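Side-chain contacts in 6-aminohexanoate-dimer hydrolase (Bacillus anthracis, PDB 4GB7), which probably hydrolyses the amide bond of 6-aminohexanoate dimers, as a member of the beta-lactamase-like hydrolases: residues V144-I149 against K267-N272; Q151-E156 against W259-I264; W278-M283 against K326-S331. One frame throughout, in Å; residues are numbered along the deposited sequence. Where two conformers were deposited one is given.

Interaction 1 (V144-I149 against K267-N272)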
loop_
_atom_site.group_PDB
_atom_site.type_symbol
_atom_site.label_atom_id
_atom_site.label_comp_id
_atom_site.label_asym_id
_atom_site.label_seq_id
_atom_site.Cartn_x
_atom_site.Cartn_y
_atom_site.Cartn_z
ATOM N N VAL A 144 4.346 -0.646 2.636
ATOM C CA VAL A 144 5.366 -1.695 2.565
ATOM C C VAL A 144 6.738 -1.140 2.137
ATOM O O VAL A 144 7.740 -1.703 2.472
ATOM C CB VAL A 144 4.930 -2.908 1.731
ATOM C CG1 VAL A 144 3.696 -3.553 2.386
ATOM C CG2 VAL A 144 4.712 -2.573 0.244
ATOM N N PHE A 145 6.745 -0.021 1.439
ATOM C CA PHE A 145 7.993 0.657 1.034
ATOM C C PHE A 145 8.659 1.290 2.211
ATOM O O PHE A 145 9.875 1.153 2.348
ATOM C CB PHE A 145 7.698 1.637 -0.098
ATOM C CG PHE A 145 7.315 0.927 -1.375
ATOM C CD1 PHE A 145 8.272 0.496 -2.240
ATOM C CD2 PHE A 145 6.003 0.677 -1.654
ATOM C CE1 PHE A 145 7.936 -0.212 -3.372
ATOM C CE2 PHE A 145 5.641 -0.003 -2.774
ATOM C CZ PHE A 145 6.604 -0.449 -3.640
ATOM N N THR A 146 7.892 2.010 3.038
ATOM C CA THR A 146 8.416 2.511 4.303
ATOM C C THR A 146 8.906 1.381 5.183
ATOM O O THR A 146 10.025 1.453 5.738
ATOM C CB THR A 146 7.381 3.392 5.023
ATOM O OG1 THR A 146 7.241 4.607 4.275
ATOM C CG2 THR A 146 7.792 3.737 6.467
ATOM N N GLY A 147 8.134 0.328 5.306
ATOM C CA GLY A 147 8.540 -0.846 6.106
ATOM C C GLY A 147 9.861 -1.464 5.631
ATOM O O GLY A 147 10.749 -1.785 6.421
ATOM N N ALA A 148 9.990 -1.624 4.327
ATOM C CA ALA A 148 11.187 -2.221 3.732
ATOM C C ALA A 148 12.430 -1.411 4.034
ATOM O O ALA A 148 13.478 -2.000 4.338
ATOM C CB ALA A 148 11.006 -2.357 2.234
ATOM N N ILE A 149 12.317 -0.079 3.936
ATOM C CA ILE A 149 13.452 0.827 4.181
ATOM C C ILE A 149 13.785 0.837 5.659
ATOM O O ILE A 149 14.990 0.844 6.020
ATOM C CB ILE A 149 13.237 2.270 3.617
ATOM C CG1 ILE A 149 13.077 2.169 2.076
ATOM C CG2 ILE A 149 14.392 3.212 4.010
ATOM C CD1 ILE A 149 12.467 3.390 1.411
ATOM N N LYS A 267 17.607 12.505 3.429
ATOM C CA LYS A 267 17.045 12.481 2.061
ATOM C C LYS A 267 15.535 12.332 2.163
ATOM O O LYS A 267 15.036 11.891 3.189
ATOM C CB LYS A 267 17.622 11.301 1.274
ATOM C CG LYS A 267 19.133 11.368 1.029
ATOM C CD LYS A 267 19.692 10.101 0.435
ATOM C CE LYS A 267 21.153 10.279 0.015
ATOM N NZ LYS A 267 21.653 9.100 -0.739
ATOM N N SER A 268 14.813 12.703 1.103
ATOM C CA SER A 268 13.366 12.588 1.120
ATOM C C SER A 268 12.948 11.117 1.090
ATOM O O SER A 268 13.748 10.225 0.790
ATOM C CB SER A 268 12.737 13.347 -0.059
ATOM O OG SER A 268 13.065 12.677 -1.258
ATOM N N LEU A 269 11.684 10.840 1.372
ATOM C CA LEU A 269 11.238 9.448 1.274
ATOM C C LEU A 269 11.311 9.038 -0.212
ATOM O O LEU A 269 11.695 7.897 -0.518
ATOM C CB LEU A 269 9.806 9.279 1.801
ATOM C CG LEU A 269 9.331 7.817 1.818
ATOM C CD1 LEU A 269 10.226 6.866 2.634
ATOM C CD2 LEU A 269 7.867 7.800 2.295
ATOM N N ALA A 270 10.939 9.948 -1.118
ATOM C CA ALA A 270 10.932 9.661 -2.536
ATOM C C ALA A 270 12.338 9.299 -2.998
ATOM O O ALA A 270 12.508 8.346 -3.740
ATOM C CB ALA A 270 10.354 10.803 -3.368
ATOM N N GLU A 271 13.344 10.022 -2.515
ATOM C CA GLU A 271 14.735 9.749 -2.906
ATOM C C GLU A 271 15.216 8.415 -2.366
ATOM O O GLU A 271 15.910 7.655 -3.071
ATOM C CB GLU A 271 15.633 10.872 -2.431
ATOM C CG GLU A 271 15.461 12.128 -3.255
ATOM C CD GLU A 271 15.945 13.430 -2.582
ATOM O OE1 GLU A 271 16.337 13.513 -1.355
ATOM O OE2 GLU A 271 15.925 14.426 -3.327
ATOM N N ASN A 272 14.839 8.115 -1.115
ATOM C CA ASN A 272 15.126 6.821 -0.523
ATOM C C ASN A 272 14.502 5.689 -1.319
ATOM O O ASN A 272 15.154 4.683 -1.607
ATOM C CB ASN A 272 14.691 6.778 0.958
ATOM C CG ASN A 272 15.748 7.315 1.892
ATOM O OD1 ASN A 272 16.716 6.599 2.144
ATOM N ND2 ASN A 272 15.582 8.555 2.411
#
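Thr146 and Ile149, neighbours on one face of helix 143-155, pack against Leu269 and Asn272 at the start of helix 269-278. The compact part lies round the tip of Ile149. With CG1 anti to the carbonyl carbon (chi1 -62°) and CD1 extended beyond it, the longer branch of this beta-branched side chain reaches across, and its CD1 ends 4.1 Å from Asn272 CB. The same methyl lies 4.3 Å from Leu269 CD1, an ordinary apolar contact. Leu269 also turns both of its methyls to the threonine, and Thr146 OG1 is 3.8 Å from Leu269 CD2. The two side chains cross at about a right angle and are not hydrogen-bonded to each other. Ile261 of helix 251-265 touches both Ile149 and Asn272, so this part is buried in a three-helix packing. In serine beta-lactamase-like enzymes the helix that begins at the SxxK sequence runs through the helical part of the fold; helix 143-155 probably corresponds to it, and the side chain of Thr146 lies near, without touching, the residues of that presumed site. Asn272 suits a boundary between apolar and polar surroundings: its CB joins the packing, while ND2 donates to Ser268 O at 3.0 Å and also to Thr265 OG1, and OD1 accepts from Arg276 NE. ND2 reaches Ser268 O from the face of the carbonyl plane opposite to the one used by Asn272 N. On the solvent side the contact gives way to charge and helix capping. Ser268 is the N-cap, and in a capping box its OG accepts from Glu271 N at 3.0 Å, while Ser268 N donates to Glu271 OE1 from above the carboxylate plane, nearly straight at 171°. Exposed Lys267, beyond the box, forms a salt bridge with Glu275.

Interaction 2 (Q151-E156 against W259-I264)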
loop_
_atom_site.group_PDB
_atom_site.type_symbol
_atom_site.label_atom_id
_atom_site.label_comp_id
_atom_site.label_asym_id
_atom_site.label_seq_id
_atom_site.Cartn_x
_atom_site.Cartn_y
_atom_site.Cartn_z
ATOM N N GLN A 151 13.444 -1.655 7.709
ATOM C CA GLN A 151 14.139 -2.943 7.933
ATOM C C GLN A 151 15.583 -2.869 7.438
ATOM O O GLN A 151 16.511 -3.353 8.120
ATOM C CB GLN A 151 13.415 -4.100 7.266
ATOM C CG GLN A 151 13.838 -5.480 7.773
ATOM C CD GLN A 151 13.499 -5.654 9.244
ATOM O OE1 GLN A 151 12.387 -5.324 9.687
ATOM N NE2 GLN A 151 14.459 -6.118 10.021
ATOM N N SER A 152 15.778 -2.246 6.268
ATOM C CA SER A 152 17.132 -2.071 5.689
ATOM C C SER A 152 17.986 -1.237 6.640
ATOM O O SER A 152 19.111 -1.603 6.927
ATOM C CB SER A 152 17.090 -1.407 4.317
ATOM O OG SER A 152 16.260 -2.158 3.453
ATOM N N LEU A 153 17.463 -0.103 7.100
ATOM C CA LEU A 153 18.234 0.754 7.999
ATOM C C LEU A 153 18.585 0.086 9.308
ATOM O O LEU A 153 19.707 0.297 9.874
ATOM C CB LEU A 153 17.486 2.069 8.239
ATOM C CG LEU A 153 17.375 3.055 7.081
ATOM C CD1 LEU A 153 16.307 4.080 7.400
ATOM C CD2 LEU A 153 18.689 3.746 6.810
ATOM N N ALA A 154 17.650 -0.730 9.801
ATOM C CA ALA A 154 17.859 -1.445 11.078
ATOM C C ALA A 154 18.998 -2.468 10.919
ATOM O O ALA A 154 19.968 -2.528 11.733
ATOM C CB ALA A 154 16.573 -2.089 11.559
ATOM N N GLU A 155 18.941 -3.208 9.826
ATOM C CA GLU A 155 20.015 -4.158 9.488
ATOM C C GLU A 155 21.399 -3.524 9.135
ATOM O O GLU A 155 22.431 -4.189 9.245
ATOM C CB GLU A 155 19.492 -5.171 8.467
ATOM C CG GLU A 155 18.325 -5.962 9.107
ATOM C CD GLU A 155 17.839 -7.183 8.346
ATOM O OE1 GLU A 155 18.550 -7.720 7.470
ATOM O OE2 GLU A 155 16.714 -7.620 8.643
ATOM N N GLU A 156 21.405 -2.251 8.741
ATOM C CA GLU A 156 22.628 -1.475 8.465
ATOM C C GLU A 156 23.141 -0.869 9.775
ATOM O O GLU A 156 24.145 -0.189 9.763
ATOM C CB GLU A 156 22.362 -0.337 7.454
ATOM C CG GLU A 156 21.926 -0.766 6.025
ATOM C CD GLU A 156 21.348 0.387 5.164
ATOM O OE1 GLU A 156 21.523 1.557 5.565
ATOM O OE2 GLU A 156 20.713 0.134 4.071
ATOM N N TRP A 259 9.240 9.689 8.828
ATOM C CA TRP A 259 9.951 10.807 9.414
ATOM C C TRP A 259 11.301 10.369 9.921
ATOM O O TRP A 259 12.295 11.031 9.685
ATOM C CB TRP A 259 9.105 11.434 10.521
ATOM C CG TRP A 259 9.504 12.794 10.999
ATOM C CD1 TRP A 259 10.612 13.572 10.635
ATOM C CD2 TRP A 259 8.747 13.606 11.931
ATOM N NE1 TRP A 259 10.589 14.795 11.281
ATOM C CE2 TRP A 259 9.495 14.860 12.105
ATOM C CE3 TRP A 259 7.567 13.422 12.630
ATOM C CZ2 TRP A 259 9.031 15.870 12.921
ATOM C CZ3 TRP A 259 7.109 14.443 13.456
ATOM C CH2 TRP A 259 7.834 15.637 13.607
ATOM N N ILE A 260 11.369 9.187 10.508
ATOM C CA ILE A 260 12.636 8.615 10.930
ATOM C C ILE A 260 13.570 8.379 9.734
ATOM O O ILE A 260 14.748 8.754 9.770
ATOM C CB ILE A 260 12.429 7.308 11.707
ATOM C CG1 ILE A 260 11.686 7.601 13.024
ATOM C CG2 ILE A 260 13.749 6.600 11.999
ATOM C CD1 ILE A 260 11.187 6.387 13.753
ATOM N N ILE A 261 13.043 7.793 8.662
ATOM C CA ILE A 261 13.844 7.605 7.443
ATOM C C ILE A 261 14.486 8.928 7.007
ATOM O O ILE A 261 15.700 8.988 6.712
ATOM C CB ILE A 261 13.006 7.007 6.306
ATOM C CG1 ILE A 261 12.574 5.571 6.658
ATOM C CG2 ILE A 261 13.767 7.001 4.965
ATOM C CD1 ILE A 261 11.545 4.972 5.733
ATOM N N ARG A 262 13.670 9.973 6.919
ATOM C CA ARG A 262 14.136 11.259 6.411
ATOM C C ARG A 262 15.192 11.836 7.329
ATOM O O ARG A 262 16.212 12.329 6.881
ATOM C CB ARG A 262 12.989 12.224 6.253
ATOM C CG ARG A 262 11.914 11.860 5.222
ATOM C CD ARG A 262 10.729 12.800 5.304
ATOM N NE ARG A 262 9.616 12.311 4.485
ATOM C CZ ARG A 262 8.470 11.814 4.946
ATOM N NH1 ARG A 262 8.145 11.877 6.242
ATOM N NH2 ARG A 262 7.554 11.377 4.102
ATOM N N THR A 263 14.938 11.778 8.619
ATOM C CA THR A 263 15.871 12.316 9.590
ATOM C C THR A 263 17.202 11.594 9.594
ATOM O O THR A 263 18.288 12.251 9.611
ATOM C CB THR A 263 15.251 12.296 10.996
ATOM O OG1 THR A 263 14.093 13.128 10.995
ATOM C CG2 THR A 263 16.235 12.850 12.046
ATOM N N ILE A 264 17.142 10.261 9.658
ATOM C CA ILE A 264 18.389 9.429 9.611
ATOM C C ILE A 264 19.225 9.625 8.328
ATOM O O ILE A 264 20.433 9.791 8.380
ATOM C CB ILE A 264 18.097 7.940 9.860
ATOM C CG1 ILE A 264 17.588 7.724 11.299
ATOM C CG2 ILE A 264 19.290 7.046 9.510
ATOM C CD1 ILE A 264 18.631 7.793 12.381
#
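Leu153 projects from helix 143-155 toward helix 251-265 and divides its two methyls between Ile261 and Ile264. Its CG stands anti to the carbonyl carbon, beside the backbone N (chi1 -70°), a setting that sends the fork of the leucine across the gap. CD1 takes the Ile261 side, lying 4.1 Å from Ile261 CG1, and the two side chains cross at about a right angle. CD2, the other branch, comes within 4.3 Å of Ile264 CG2. A forked leucine is well suited to a place where two isoleucines, three residues apart on one helix, present separate methyl and methylene groups. The contact joins two helices of the helical part of the beta-lactamase-like fold. Ile261 is buried and also touches Ile149 and Ile150, whereas Ile264 is partly exposed, so the packing thins toward the surface. Arg276 of helix 269-278 lies against Leu153 and pairs with Glu156 at the end of this segment. Polar groups sit elsewhere on helix 143-155: Gln151 NE2 donates to Glu155 OE2 at 3.0 Å, on the anti side of the carboxylate, and Ser332 OG bonds to the same oxygen. Across the two segments there is no hydrogen bond or salt bridge; the helices meet here through hydrocarbon alone, and their fit depends on the shape and burial of three aliphatic side chains.

Interaction 3 (W278-M283 against K326-S331)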
loop_
_atom_site.group_PDB
_atom_site.type_symbol
_atom_site.label_atom_id
_atom_site.label_comp_id
_atom_site.label_asym_id
_atom_site.label_seq_id
_atom_site.Cartn_x
_atom_site.Cartn_y
_atom_site.Cartn_z
ATOM N N TRP A 278 13.494 1.677 -6.482
ATOM C CA TRP A 278 12.838 1.992 -7.789
ATOM C C TRP A 278 13.824 2.039 -8.952
ATOM O O TRP A 278 13.446 1.913 -10.101
ATOM C CB TRP A 278 12.003 3.310 -7.742
ATOM C CG TRP A 278 10.732 3.145 -8.517
ATOM C CD1 TRP A 278 10.484 3.461 -9.836
ATOM C CD2 TRP A 278 9.529 2.518 -8.019
ATOM N NE1 TRP A 278 9.209 3.091 -10.190
ATOM C CE2 TRP A 278 8.592 2.474 -9.134
ATOM C CE3 TRP A 278 9.148 1.987 -6.791
ATOM C CZ2 TRP A 278 7.313 1.954 -8.983
ATOM C CZ3 TRP A 278 7.871 1.443 -6.661
ATOM C CH2 TRP A 278 6.972 1.453 -7.712
ATOM N N SER A 279 15.080 2.311 -8.649
ATOM C CA SER A 279 16.135 2.388 -9.639
ATOM C C SER A 279 16.874 1.050 -9.778
ATOM O O SER A 279 17.747 0.956 -10.619
ATOM C CB SER A 279 17.145 3.461 -9.270
ATOM O OG SER A 279 17.852 3.140 -8.100
ATOM N N GLN A 280 16.529 0.046 -8.952
ATOM C CA GLN A 280 17.329 -1.166 -8.787
ATOM C C GLN A 280 16.731 -2.430 -9.334
ATOM O O GLN A 280 17.429 -3.431 -9.382
ATOM C CB GLN A 280 17.583 -1.405 -7.294
ATOM C CG GLN A 280 18.229 -0.202 -6.606
ATOM C CD GLN A 280 19.651 -0.113 -6.982
ATOM O OE1 GLN A 280 20.411 -1.049 -6.729
ATOM N NE2 GLN A 280 20.045 1.008 -7.594
ATOM N N ILE A 281 15.461 -2.425 -9.770
ATOM C CA ILE A 281 14.832 -3.702 -10.177
ATOM C C ILE A 281 14.138 -3.656 -11.542
ATOM O O ILE A 281 13.131 -4.347 -11.767
ATOM C CB ILE A 281 13.909 -4.313 -9.077
ATOM C CG1 ILE A 281 12.673 -3.409 -8.793
ATOM C CG2 ILE A 281 14.701 -4.502 -7.754
ATOM C CD1 ILE A 281 11.664 -4.056 -7.853
ATOM N N GLY A 282 14.679 -2.817 -12.434
ATOM C CA GLY A 282 14.254 -2.804 -13.847
ATOM C C GLY A 282 12.893 -2.191 -14.088
ATOM O O GLY A 282 12.248 -2.482 -15.125
HETATM N N MSE A 283 12.464 -1.310 -13.189
HETATM C CA MSE A 283 11.151 -0.616 -13.324
HETATM C C MSE A 283 11.063 0.149 -14.651
HETATM O O MSE A 283 12.027 0.771 -15.087
HETATM C CB MSE A 283 10.988 0.424 -12.242
HETATM C CG MSE A 283 11.076 -0.119 -10.793
HETATM SE SE MSE A 283 9.660 -1.453 -10.503
HETATM C CE MSE A 283 9.578 -1.166 -8.591
ATOM N N LYS A 326 21.759 -9.942 -6.446
ATOM C CA LYS A 326 22.025 -8.906 -5.435
ATOM C C LYS A 326 20.889 -8.830 -4.420
ATOM O O LYS A 326 19.701 -8.886 -4.773
ATOM C CB LYS A 326 22.208 -7.531 -6.092
ATOM C CG LYS A 326 22.839 -6.481 -5.196
ATOM C CD LYS A 326 23.308 -5.281 -6.013
ATOM C CE LYS A 326 23.877 -4.196 -5.121
ATOM N NZ LYS A 326 22.855 -3.710 -4.151
ATOM N N GLN A 327 21.262 -8.685 -3.151
ATOM C CA GLN A 327 20.325 -8.487 -2.079
ATOM C C GLN A 327 19.893 -7.011 -2.012
ATOM O O GLN A 327 20.441 -6.206 -1.293
ATOM C CB GLN A 327 20.964 -8.954 -0.760
ATOM C CG GLN A 327 19.960 -9.352 0.282
ATOM C CD GLN A 327 19.137 -10.558 -0.122
ATOM O OE1 GLN A 327 19.677 -11.569 -0.589
ATOM N NE2 GLN A 327 17.814 -10.462 0.067
ATOM N N ILE A 328 18.847 -6.702 -2.754
ATOM C CA ILE A 328 18.273 -5.368 -2.815
ATOM C C ILE A 328 17.638 -4.969 -1.493
ATOM O O ILE A 328 17.817 -3.814 -1.025
ATOM C CB ILE A 328 17.238 -5.242 -3.948
ATOM C CG1 ILE A 328 17.845 -5.699 -5.268
ATOM C CG2 ILE A 328 16.736 -3.803 -4.044
ATOM C CD1 ILE A 328 19.092 -5.022 -5.705
ATOM N N LEU A 329 16.887 -5.903 -0.916
ATOM C CA LEU A 329 16.236 -5.710 0.348
ATOM C C LEU A 329 16.522 -6.906 1.246
ATOM O O LEU A 329 16.809 -7.974 0.785
ATOM C CB LEU A 329 14.720 -5.575 0.114
ATOM C CG LEU A 329 14.247 -4.252 -0.510
ATOM C CD1 LEU A 329 12.756 -4.339 -0.763
ATOM C CD2 LEU A 329 14.608 -3.048 0.330
ATOM N N PRO A 330 16.479 -6.701 2.573
ATOM C CA PRO A 330 16.752 -7.785 3.483
ATOM C C PRO A 330 15.872 -9.018 3.236
ATOM O O PRO A 330 14.632 -8.908 3.078
ATOM C CB PRO A 330 16.476 -7.167 4.862
ATOM C CG PRO A 330 16.620 -5.707 4.652
ATOM C CD PRO A 330 16.181 -5.443 3.263
ATOM N N SER A 331 16.519 -10.189 3.234
ATOM C CA SER A 331 15.786 -11.439 3.122
ATOM C C SER A 331 14.876 -11.642 4.357
ATOM O O SER A 331 13.913 -12.380 4.314
ATOM C CB SER A 331 16.750 -12.615 2.947
ATOM O OG SER A 331 17.577 -12.719 4.097
HETATM O O HOH W 1 20.964 -2.134 -4.026
#
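Ile328 has CG1 anti to its carbonyl carbon and CG2 anti to its backbone N (chi1 -53°), which directs one branch to Ile281 and the other to Gln280. Ile281 sets CG1 between its backbone N and carbonyl carbon (chi1 65°); its CG2, anti to the carbonyl carbon and beside the backbone N, meets Ile328 CG1 at 4.2 Å. An inverse gamma turn centred on Gln327, closed by a weak bond from Ile328 N to Lys326 O, ends the hairpin strand 326-327 and delivers Ile328 to the loop after helix 269-278. Tyr323, on the partner strand of that hairpin, touches both isoleucines. Beside this apolar patch, Gln280 CB lies 4.1 Å from Ile328 CG2, and the glutamine thus offers its aliphatic stem to the isoleucine. Its amide end then turns aside, and NE2 donates to Ser279 OG at 3.1 Å, in the plane of the amide. Gln280 OE1 accepts from a water at 3.0 Å; that water also lies near Lys326 NZ, but too close for a trustworthy bridge, and the lysine has a second conformer. At the centre of the turn, Gln327 sends its amide forward along the chain: NE2 bonds to Asn320 O and donates to Leu329 O at 2.8 Å, almost straight at 168°.

How the interactions relate
Helix 143-155 ties the three sites together. Interactions 1 and 2 both use it, and their centres are 9 Å apart; interaction 2 is nested along the chain within the loop that interaction 1 closes, and Ile149 CG2 touches Ile261 CD1 at 3.8 Å. Interaction 3 follows later in the sequence, its centre 13 Å from that of interaction 1 and 17 Å from that of interaction 2. It meets the same two helix segments through other side chains: Phe145 CE1 is 3.7 Å from Trp278 CZ3, and Pro330 packs on Ser152 and Glu155. The helix starts at Lys143 of a probable SxxK site with Ser140, so interaction 1 lies nearer the presumed catalytic centre along this helix than interaction 2.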